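Side-chain contact in L544 (Acanthamoeba polyphaga mimivirus, PDB 4AMQ), which is thought to act as a metal-dependent nucleotidyl transferase, possibly linked to transcription-coupled DNA repair, and is associated with the virion: residues A[288-293]-A[336-341]. Numbering follows the deposited sequence.
Sequences TIYESG and DKIIAW
Ile338 is the first residue of 336-341 to meet the other helix, and it does so through its gamma methyl: CG2 lies 3.8 Å from CD1 of Tyr290 and 4.0 Å from CE1 of Tyr290, so one flank of the phenol rests on this single branch. The methyl comes at the ring obliquely. A chi1 of -57° sets CG1 of Ile338 beside the backbone N and CG2 opposite it, and it is CG2 that faces the tyrosine. Leu295 reaches both Ile338 and Tyr290, and Leu297 also lies against Ile338. The backbone is engaged one turn earlier on the facing helix, where the hydroxyl of Tyr286 hydrogen-bonds to the carbonyl O of Ile338.

This is a sparse helix-helix contact within the helical domain, between the C-terminal turn of helix 274-292 and the beginning of the long helix 334-368; 114 Å² is buried in total. The nearest CA atoms, those of Tyr290 and Ile338, stand 8.5 Å apart, and Tyr290 is the one residue of 288-293 that touches 336-341, so its side chain alone spans the gap from that side. Its CG is anti to the backbone N (chi1 171°), a torsion that carries the ring across to helix 334-368. Just beyond Tyr290, helix 274-292 closes in a Schellman motif: Gly293 takes positive phi (83°), and its N bonds to the carbonyl O of Tyr290 at 2.9 Å.

Ile339, next along, meets the far end of the same side chain. Its CG1 is 3.4 Å from OH of Tyr290 and 4.2 Å from CZ of Tyr290, with CD1 farther off, 4.2 Å from the same OH, giving a van der Waals contact of a methylene with the phenol oxygen at the exposed margin of the interface.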
ATOM      1  N   THR A 288       0.254  -6.707   5.449  1.00 20.64           N
ATOM      2  CA  THR A 288      -0.123  -5.506   6.188  1.00 24.57           C
ATOM      3  C   THR A 288      -1.147  -5.812   7.276  1.00 23.74           C
ATOM      4  O   THR A 288      -0.988  -5.394   8.421  1.00 24.51           O
ATOM      5  CB  THR A 288      -0.683  -4.418   5.251  1.00 26.87           C
ATOM      6  OG1 THR A 288       0.344  -3.988   4.350  1.00 28.98           O
ATOM      7  CG2 THR A 288      -1.177  -3.225   6.055  1.00 26.83           C
ATOM      8  N   ILE A 289      -2.197  -6.544   6.918  1.00 25.03           N
ATOM      9  CA  ILE A 289      -3.228  -6.894   7.888  1.00 24.07           C
ATOM     10  C   ILE A 289      -2.646  -7.781   8.985  1.00 20.67           C
ATOM     11  O   ILE A 289      -2.906  -7.571  10.167  1.00 19.51           O
ATOM     12  CB  ILE A 289      -4.429  -7.597   7.228  1.00 22.96           C
ATOM     13  CG1 ILE A 289      -5.047  -6.699   6.153  1.00 25.48           C
ATOM     14  CG2 ILE A 289      -5.473  -7.958   8.275  1.00 21.89           C
ATOM     15  CD1 ILE A 289      -6.138  -7.379   5.345  1.00 24.74           C
ATOM     16  N   TYR A 290      -1.847  -8.765   8.582  1.00 23.14           N
ATOM     17  CA  TYR A 290      -1.195  -9.668   9.528  1.00 21.16           C
ATOM     18  C   TYR A 290      -0.287  -8.924  10.510  1.00 25.73           C
ATOM     19  O   TYR A 290      -0.387  -9.107  11.724  1.00 25.68           O
ATOM     20  CB  TYR A 290      -0.390 -10.734   8.783  1.00 21.77           C
ATOM     21  CG  TYR A 290       0.482 -11.576   9.686  1.00 28.04           C
ATOM     22  CD1 TYR A 290      -0.069 -12.568  10.486  1.00 24.04           C
ATOM     23  CD2 TYR A 290       1.855 -11.377   9.739  1.00 35.10           C
ATOM     24  CE1 TYR A 290       0.721 -13.336  11.315  1.00 31.08           C
ATOM     25  CE2 TYR A 290       2.654 -12.142  10.566  1.00 35.76           C
ATOM     26  CZ  TYR A 290       2.082 -13.122  11.348  1.00 33.84           C
ATOM     27  OH  TYR A 290       2.875 -13.885  12.171  1.00 35.65           O
ATOM     28  N   GLU A 291       0.598  -8.085   9.982  1.00 24.58           N
ATOM     29  CA  GLU A 291       1.552  -7.359  10.820  1.00 28.37           C
ATOM     30  C   GLU A 291       0.857  -6.436  11.817  1.00 23.11           C
ATOM     31  O   GLU A 291       1.367  -6.200  12.910  1.00 24.81           O
ATOM     32  CB  GLU A 291       2.553  -6.577   9.959  1.00 29.76           C
ATOM     33  CG  GLU A 291       3.451  -7.472   9.111  1.00 34.76           C
ATOM     34  CD  GLU A 291       4.328  -6.696   8.143  1.00 49.00           C
ATOM     35  OE1 GLU A 291       4.252  -5.447   8.134  1.00 52.11           O
ATOM     36  OE2 GLU A 291       5.093  -7.336   7.388  1.00 50.51           O
ATOM     37  N   SER A 292      -0.311  -5.926  11.439  1.00 22.84           N
ATOM     38  CA  SER A 292      -1.078  -5.040  12.314  1.00 26.79           C
ATOM     39  C   SER A 292      -1.753  -5.813  13.445  1.00 23.16           C
ATOM     40  O   SER A 292      -2.205  -5.226  14.424  1.00 25.02           O
ATOM     41  CB  SER A 292      -2.140  -4.277  11.517  1.00 27.37           C
ATOM     42  OG  SER A 292      -3.268  -5.104  11.253  1.00 24.47           O
ATOM     43  N   GLY A 293      -1.830  -7.131  13.298  1.00 24.58           N
ATOM     44  CA  GLY A 293      -2.473  -7.965  14.295  1.00 24.02           C
ATOM     45  C   GLY A 293      -3.982  -8.027  14.137  1.00 21.80           C
ATOM     46  O   GLY A 293      -4.707  -8.059  15.127  1.00 23.08           O
ATOM     47  N   ASP A 336      -0.552 -21.043  13.487  1.00 32.02           N
ATOM     48  CA  ASP A 336       0.618 -21.627  12.841  1.00 30.26           C
ATOM     49  C   ASP A 336       0.435 -21.657  11.328  1.00 27.07           C
ATOM     50  O   ASP A 336       1.377 -21.432  10.573  1.00 29.11           O
ATOM     51  CB  ASP A 336       0.888 -23.038  13.371  1.00 33.06           C
ATOM     52  CG  ASP A 336       1.441 -23.033  14.781  1.00 34.04           C
ATOM     53  OD1 ASP A 336       1.993 -21.994  15.200  1.00 36.93           O
ATOM     54  OD2 ASP A 336       1.329 -24.067  15.472  1.00 42.68           O
ATOM     55  N   LYS A 337      -0.789 -21.941  10.899  1.00 25.65           N
ATOM     56  CA  LYS A 337      -1.140 -21.928   9.487  1.00 26.06           C
ATOM     57  C   LYS A 337      -0.986 -20.527   8.878  1.00 28.73           C
ATOM     58  O   LYS A 337      -0.407 -20.367   7.797  1.00 24.13           O
ATOM     59  CB  LYS A 337      -2.571 -22.442   9.305  1.00 28.77           C
ATOM     60  CG  LYS A 337      -3.004 -22.586   7.863  1.00 33.60           C
ATOM     61  CD  LYS A 337      -4.475 -22.982   7.760  1.00 38.45           C
ATOM     62  CE  LYS A 337      -4.705 -24.433   8.133  1.00 34.14           C
ATOM     63  NZ  LYS A 337      -6.098 -24.861   7.811  1.00 33.31           N
ATOM     64  N   ILE A 338      -1.498 -19.516   9.577  1.00 26.03           N
ATOM     65  CA  ILE A 338      -1.416 -18.128   9.110  1.00 25.89           C
ATOM     66  C   ILE A 338       0.039 -17.695   8.922  1.00 28.54           C
ATOM     67  O   ILE A 338       0.393 -17.057   7.924  1.00 24.04           O
ATOM     68  CB  ILE A 338      -2.100 -17.158  10.102  1.00 23.82           C
ATOM     69  CG1 ILE A 338      -3.566 -17.553  10.320  1.00 26.39           C
ATOM     70  CG2 ILE A 338      -1.998 -15.723   9.610  1.00 23.74           C
ATOM     71  CD1 ILE A 338      -4.343 -16.592  11.218  1.00 24.97           C
ATOM     72  N   ILE A 339       0.870 -18.051   9.894  1.00 26.96           N
ATOM     73  CA  ILE A 339       2.297 -17.753   9.873  1.00 30.70           C
ATOM     74  C   ILE A 339       3.037 -18.474   8.740  1.00 30.55           C
ATOM     75  O   ILE A 339       3.805 -17.857   8.002  1.00 31.03           O
ATOM     76  CB  ILE A 339       2.937 -18.129  11.222  1.00 34.44           C
ATOM     77  CG1 ILE A 339       2.365 -17.242  12.332  1.00 33.46           C
ATOM     78  CG2 ILE A 339       4.456 -18.024  11.153  1.00 32.51           C
ATOM     79  CD1 ILE A 339       2.646 -17.756  13.735  1.00 39.20           C
ATOM     80  N   ALA A 340       2.809 -19.780   8.612  1.00 33.41           N
ATOM     81  CA  ALA A 340       3.442 -20.566   7.556  1.00 32.66           C
ATOM     82  C   ALA A 340       3.072 -20.019   6.181  1.00 32.93           C
ATOM     83  O   ALA A 340       3.920 -19.918   5.295  1.00 33.86           O
ATOM     84  CB  ALA A 340       3.054 -22.025   7.668  1.00 30.61           C
ATOM     85  N   TRP A 341       1.799 -19.673   6.011  1.00 29.82           N
ATOM     86  CA  TRP A 341       1.333 -19.035   4.785  1.00 30.03           C
ATOM     87  C   TRP A 341       2.070 -17.726   4.525  1.00 25.44           C
ATOM     88  O   TRP A 341       2.494 -17.456   3.407  1.00 30.92           O
ATOM     89  CB  TRP A 341      -0.165 -18.756   4.865  1.00 24.97           C
ATOM     90  CG  TRP A 341      -1.017 -19.919   4.525  1.00 31.25           C
ATOM     91  CD1 TRP A 341      -0.654 -21.029   3.812  1.00 33.13           C
ATOM     92  CD2 TRP A 341      -2.398 -20.116   4.877  1.00 28.31           C
ATOM     93  NE1 TRP A 341      -1.720 -21.889   3.697  1.00 28.81           N
ATOM     94  CE2 TRP A 341      -2.795 -21.344   4.347  1.00 30.91           C
ATOM     95  CE3 TRP A 341      -3.318 -19.341   5.597  1.00 29.53           C
ATOM     96  CZ2 TRP A 341      -4.092 -21.838   4.506  1.00 32.84           C
ATOM     97  CZ3 TRP A 341      -4.599 -19.837   5.755  1.00 27.56           C
ATOM     98  CH2 TRP A 341      -4.975 -21.069   5.212  1.00 30.87           C
TER